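Long-range contact in esterase (uncultured bacterium pCosCE1, PDB 7ATL), which hydrolyses carboxylic esters as a family VIII carboxylesterase with a beta-lactamase-like fold and also shows promiscuous acyltransferase activity: residues T72-L86 against E286-R298. Sequence-based numbering, arbitrary orientation.
Sequences TLAAMRMIEQQKLGL and EGILQPATAALMR
Glu80, the last residue of helix 67-80, reaches across to the start of helix 291-297 in this beta-lactamase-fold esterase. The helical segments 72-80 and 291-297 run at 130° to each other, their axes 11.1 Å apart at closest approach. One carboxylate oxygen does the gripping. Glu80 OE2 accepts from Gln290 N, the backbone of the N-cap residue, at 2.7 Å through its syn lone pair, and Thr293 OG1 donates to the anti lone pair of the same oxygen. These two bonds fix the carboxylate at the helix N-terminus, where the dipole would probably favour its negative charge.

A second polar tie lies about one turn earlier in the same helix. Arg77 NE points at Ile288 O, 2.7 Å away with an N-H...O angle of 158°, and the carbonyl oxygen sits at the guanidinium edge, in its plane. The bend at chi3 (77°) turns the head to this bond, while NH1 is held by the carbonyl of Trp197.

The remaining contacts are apolar. Leu73 CD1 meets Leu289 CD1, and Leu86 approaches Leu296 tip to tip; Leu115 of helix 111-116 packs against both Met76 and Leu86. The Met76 and Met297 side chains lie alongside each other, pointing opposite ways, with Met76 CG 3.6 Å from Met297 SD. Folded at chi2 and chi3, Met76 brings its methyl CE to 3.6 Å from Thr293 CG2.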
loop_
_atom_site.group_PDB
_atom_site.type_symbol
_atom_site.label_atom_id
_atom_site.label_comp_id
_atom_site.label_asym_id
_atom_site.label_seq_id
_atom_site.Cartn_x
_atom_site.Cartn_y
_atom_site.Cartn_z
ATOM N N THR A 72 1.879 1.871 -8.786
ATOM C CA THR A 72 1.855 0.712 -9.713
ATOM C C THR A 72 0.865 1.016 -10.852
ATOM O O THR A 72 1.236 0.812 -12.025
ATOM C CB THR A 72 1.524 -0.585 -8.973
ATOM O OG1 THR A 72 2.559 -0.792 -8.010
ATOM C CG2 THR A 72 1.400 -1.769 -9.908
ATOM N N LEU A 73 -0.327 1.535 -10.538
ATOM C CA LEU A 73 -1.325 1.929 -11.574
ATOM C C LEU A 73 -0.720 2.974 -12.516
ATOM O O LEU A 73 -0.937 2.843 -13.716
ATOM C CB LEU A 73 -2.628 2.486 -10.986
ATOM C CG LEU A 73 -3.618 2.953 -12.061
ATOM C CD1 LEU A 73 -3.838 1.848 -13.079
ATOM C CD2 LEU A 73 -4.940 3.377 -11.480
ATOM N N ALA A 74 -0.035 3.995 -12.004
ATOM C CA ALA A 74 0.560 5.053 -12.851
ATOM C C ALA A 74 1.507 4.403 -13.872
ATOM O O ALA A 74 1.394 4.720 -15.069
ATOM C CB ALA A 74 1.250 6.076 -11.988
ATOM N N ALA A 75 2.383 3.510 -13.414
ATOM C CA ALA A 75 3.357 2.753 -14.233
ATOM C C ALA A 75 2.647 1.892 -15.283
ATOM O O ALA A 75 3.103 1.877 -16.447
ATOM C CB ALA A 75 4.192 1.861 -13.344
ATOM N N MET A 76 1.630 1.128 -14.875
ATOM C CA MET A 76 0.942 0.196 -15.794
ATOM C C MET A 76 0.261 0.991 -16.912
ATOM O O MET A 76 0.235 0.519 -18.083
ATOM C CB MET A 76 -0.088 -0.651 -15.060
ATOM C CG MET A 76 0.529 -1.697 -14.163
ATOM S SD MET A 76 1.883 -2.645 -14.856
ATOM C CE MET A 76 1.083 -3.341 -16.298
ATOM N N ARG A 77 -0.229 2.177 -16.599
ATOM C CA ARG A 77 -0.810 3.061 -17.637
ATOM C C ARG A 77 0.300 3.505 -18.593
ATOM O O ARG A 77 0.054 3.527 -19.815
ATOM C CB ARG A 77 -1.560 4.238 -17.014
ATOM C CG ARG A 77 -2.859 3.816 -16.357
ATOM C CD ARG A 77 -3.737 5.016 -16.111
ATOM N NE ARG A 77 -4.335 5.405 -17.367
ATOM C CZ ARG A 77 -4.307 6.617 -17.897
ATOM N NH1 ARG A 77 -3.733 7.628 -17.261
ATOM N NH2 ARG A 77 -4.872 6.811 -19.074
ATOM N N MET A 78 1.471 3.850 -18.068
ATOM C CA MET A 78 2.579 4.380 -18.903
ATOM C C MET A 78 3.027 3.236 -19.810
ATOM O O MET A 78 3.393 3.480 -20.967
ATOM C CB MET A 78 3.745 4.879 -18.048
ATOM C CG MET A 78 3.612 6.324 -17.652
ATOM S SD MET A 78 4.854 6.768 -16.426
ATOM C CE MET A 78 4.504 8.507 -16.189
ATOM N N ILE A 79 2.967 2.022 -19.280
ATOM C CA ILE A 79 3.377 0.787 -19.997
ATOM C C ILE A 79 2.360 0.486 -21.106
ATOM O O ILE A 79 2.792 0.144 -22.219
ATOM C CB ILE A 79 3.546 -0.359 -18.987
ATOM C CG1 ILE A 79 4.891 -0.246 -18.265
ATOM C CG2 ILE A 79 3.369 -1.705 -19.660
ATOM C CD1 ILE A 79 4.951 -0.950 -16.936
ATOM N N GLU A 80 1.066 0.628 -20.830
ATOM C CA GLU A 80 -0.003 0.478 -21.853
ATOM C C GLU A 80 0.300 1.382 -23.040
ATOM O O GLU A 80 0.212 0.916 -24.177
ATOM C CB GLU A 80 -1.361 0.864 -21.289
ATOM C CG GLU A 80 -2.127 -0.318 -20.779
ATOM C CD GLU A 80 -3.537 0.058 -20.375
ATOM O OE1 GLU A 80 -3.863 1.294 -20.272
ATOM O OE2 GLU A 80 -4.282 -0.884 -20.122
ATOM N N GLN A 81 0.672 2.623 -22.772
ATOM C CA GLN A 81 0.975 3.630 -23.821
ATOM C C GLN A 81 2.375 3.423 -24.408
ATOM O O GLN A 81 2.797 4.235 -25.234
ATOM C CB GLN A 81 0.951 5.028 -23.213
ATOM C CG GLN A 81 -0.156 5.218 -22.193
ATOM C CD GLN A 81 -1.201 6.153 -22.712
ATOM O OE1 GLN A 81 -1.066 6.675 -23.809
ATOM N NE2 GLN A 81 -2.233 6.359 -21.915
ATOM N N GLN A 82 3.136 2.458 -23.917
ATOM C CA GLN A 82 4.505 2.189 -24.429
ATOM C C GLN A 82 5.360 3.461 -24.306
ATOM O O GLN A 82 6.059 3.788 -25.265
ATOM C CB GLN A 82 4.397 1.699 -25.873
ATOM C CG GLN A 82 3.307 0.653 -26.078
ATOM C CD GLN A 82 3.541 -0.143 -27.342
ATOM O OE1 GLN A 82 3.153 0.283 -28.441
ATOM N NE2 GLN A 82 4.202 -1.291 -27.185
ATOM N N LYS A 83 5.253 4.172 -23.182
ATOM C CA LYS A 83 6.231 5.200 -22.724
ATOM C C LYS A 83 7.264 4.535 -21.787
ATOM O O LYS A 83 8.376 5.083 -21.635
ATOM C CB LYS A 83 5.486 6.361 -22.059
ATOM C CG LYS A 83 4.622 7.209 -22.984
ATOM C CD LYS A 83 4.365 8.627 -22.421
ATOM C CE LYS A 83 3.267 9.412 -23.117
ATOM N NZ LYS A 83 3.562 9.560 -24.561
ATOM N N LEU A 84 6.921 3.361 -21.241
ATOM C CA LEU A 84 7.737 2.539 -20.315
ATOM C C LEU A 84 7.593 1.058 -20.699
ATOM O O LEU A 84 6.512 0.679 -21.178
ATOM C CB LEU A 84 7.206 2.812 -18.903
ATOM C CG LEU A 84 7.971 2.191 -17.743
ATOM C CD1 LEU A 84 9.415 2.619 -17.772
ATOM C CD2 LEU A 84 7.353 2.598 -16.422
ATOM N N GLY A 85 8.624 0.239 -20.488
ATOM C CA GLY A 85 8.574 -1.214 -20.769
ATOM C C GLY A 85 8.726 -2.070 -19.515
ATOM O O GLY A 85 9.593 -1.758 -18.666
ATOM N N LEU A 86 7.968 -3.161 -19.413
ATOM C CA LEU A 86 8.119 -4.127 -18.289
ATOM C C LEU A 86 9.573 -4.610 -18.174
ATOM O O LEU A 86 9.975 -4.966 -17.041
ATOM C CB LEU A 86 7.171 -5.307 -18.500
ATOM C CG LEU A 86 5.744 -5.050 -18.024
ATOM C CD1 LEU A 86 4.829 -6.217 -18.385
ATOM C CD2 LEU A 86 5.713 -4.759 -16.525
ATOM N N GLU A 286 -12.790 1.846 -19.547
ATOM C CA GLU A 286 -12.764 2.560 -20.852
ATOM C C GLU A 286 -11.806 3.750 -20.764
ATOM O O GLU A 286 -12.063 4.646 -19.957
ATOM C CB GLU A 286 -14.161 3.093 -21.214
ATOM C CG GLU A 286 -15.195 2.035 -21.594
ATOM C CD GLU A 286 -15.252 1.687 -23.076
ATOM O OE1 GLU A 286 -16.352 1.349 -23.564
ATOM O OE2 GLU A 286 -14.192 1.744 -23.737
ATOM N N GLY A 287 -10.744 3.741 -21.568
ATOM C CA GLY A 287 -9.781 4.849 -21.726
ATOM C C GLY A 287 -8.920 5.101 -20.491
ATOM O O GLY A 287 -8.419 6.233 -20.370
ATOM N N ILE A 288 -8.719 4.110 -19.611
ATOM C CA ILE A 288 -7.860 4.269 -18.399
ATOM C C ILE A 288 -6.950 3.042 -18.237
ATOM O O ILE A 288 -5.721 3.225 -18.166
ATOM C CB ILE A 288 -8.732 4.557 -17.157
ATOM C CG1 ILE A 288 -9.456 5.900 -17.312
ATOM C CG2 ILE A 288 -7.911 4.507 -15.873
ATOM C CD1 ILE A 288 -10.472 6.204 -16.235
ATOM N N LEU A 289 -7.530 1.845 -18.176
ATOM C CA LEU A 289 -6.788 0.580 -18.027
ATOM C C LEU A 289 -7.543 -0.534 -18.756
ATOM O O LEU A 289 -8.710 -0.761 -18.423
ATOM C CB LEU A 289 -6.642 0.297 -16.527
ATOM C CG LEU A 289 -5.718 -0.865 -16.162
ATOM C CD1 LEU A 289 -4.256 -0.478 -16.332
ATOM C CD2 LEU A 289 -5.971 -1.324 -14.740
ATOM N N GLN A 290 -6.889 -1.180 -19.719
ATOM C CA GLN A 290 -7.440 -2.301 -20.528
ATOM C C GLN A 290 -7.672 -3.508 -19.620
ATOM O O GLN A 290 -6.871 -3.806 -18.729
ATOM C CB GLN A 290 -6.514 -2.692 -21.691
ATOM C CG GLN A 290 -6.118 -1.556 -22.639
ATOM C CD GLN A 290 -7.275 -0.965 -23.413
ATOM O OE1 GLN A 290 -7.186 -0.732 -24.619
ATOM N NE2 GLN A 290 -8.372 -0.681 -22.729
ATOM N N PRO A 291 -8.799 -4.230 -19.808
ATOM C CA PRO A 291 -9.052 -5.474 -19.070
ATOM C C PRO A 291 -7.836 -6.424 -19.028
ATOM O O PRO A 291 -7.584 -7.045 -18.003
ATOM C CB PRO A 291 -10.207 -6.108 -19.875
ATOM C CG PRO A 291 -10.951 -4.925 -20.458
ATOM C CD PRO A 291 -9.885 -3.887 -20.747
ATOM N N ALA A 292 -7.119 -6.533 -20.152
ATOM C CA ALA A 292 -5.938 -7.418 -20.325
ATOM C C ALA A 292 -4.830 -7.021 -19.339
ATOM O O ALA A 292 -4.213 -7.938 -18.744
ATOM C CB ALA A 292 -5.454 -7.383 -21.757
ATOM N N THR A 293 -4.578 -5.719 -19.192
ATOM C CA THR A 293 -3.610 -5.149 -18.213
ATOM C C THR A 293 -4.055 -5.518 -16.784
ATOM O O THR A 293 -3.214 -6.052 -16.012
ATOM C CB THR A 293 -3.476 -3.635 -18.390
ATOM O OG1 THR A 293 -3.399 -3.367 -19.785
ATOM C CG2 THR A 293 -2.259 -3.057 -17.706
ATOM N N ALA A 294 -5.326 -5.278 -16.444
ATOM C CA ALA A 294 -5.900 -5.686 -15.149
ATOM C C ALA A 294 -5.570 -7.152 -14.917
ATOM O O ALA A 294 -5.082 -7.478 -13.825
ATOM C CB ALA A 294 -7.391 -5.469 -15.107
ATOM N N ALA A 295 -5.842 -8.015 -15.898
ATOM C CA ALA A 295 -5.618 -9.483 -15.776
ATOM C C ALA A 295 -4.132 -9.769 -15.568
ATOM O O ALA A 295 -3.830 -10.683 -14.779
ATOM C CB ALA A 295 -6.128 -10.224 -16.985
ATOM N N LEU A 296 -3.271 -9.054 -16.294
ATOM C CA LEU A 296 -1.791 -9.146 -16.180
ATOM C C LEU A 296 -1.371 -8.817 -14.740
ATOM O O LEU A 296 -0.539 -9.562 -14.178
ATOM C CB LEU A 296 -1.145 -8.178 -17.174
ATOM C CG LEU A 296 0.377 -8.056 -17.106
ATOM C CD1 LEU A 296 1.035 -9.404 -17.356
ATOM C CD2 LEU A 296 0.897 -7.016 -18.103
ATOM N N MET A 297 -1.964 -7.774 -14.147
ATOM C CA MET A 297 -1.548 -7.261 -12.820
ATOM C C MET A 297 -1.830 -8.309 -11.729
ATOM O O MET A 297 -1.129 -8.267 -10.697
ATOM C CB MET A 297 -2.218 -5.912 -12.522
ATOM C CG MET A 297 -1.736 -4.832 -13.462
ATOM S SD MET A 297 -2.586 -3.264 -13.277
ATOM C CE MET A 297 -2.032 -2.853 -11.621
ATOM N N ARG A 298 -2.757 -9.254 -11.948
ATOM C CA ARG A 298 -3.171 -10.263 -10.928
ATOM C C ARG A 298 -2.693 -11.671 -11.325
ATOM O O ARG A 298 -3.064 -12.664 -10.662
ATOM C CB ARG A 298 -4.691 -10.211 -10.708
ATOM C CG ARG A 298 -5.547 -10.510 -11.939
ATOM C CD ARG A 298 -6.918 -11.063 -11.582
ATOM N NE ARG A 298 -7.864 -10.923 -12.678
ATOM C CZ ARG A 298 -8.487 -9.796 -12.994
ATOM N NH1 ARG A 298 -8.279 -8.683 -12.307
ATOM N NH2 ARG A 298 -9.307 -9.776 -14.024
#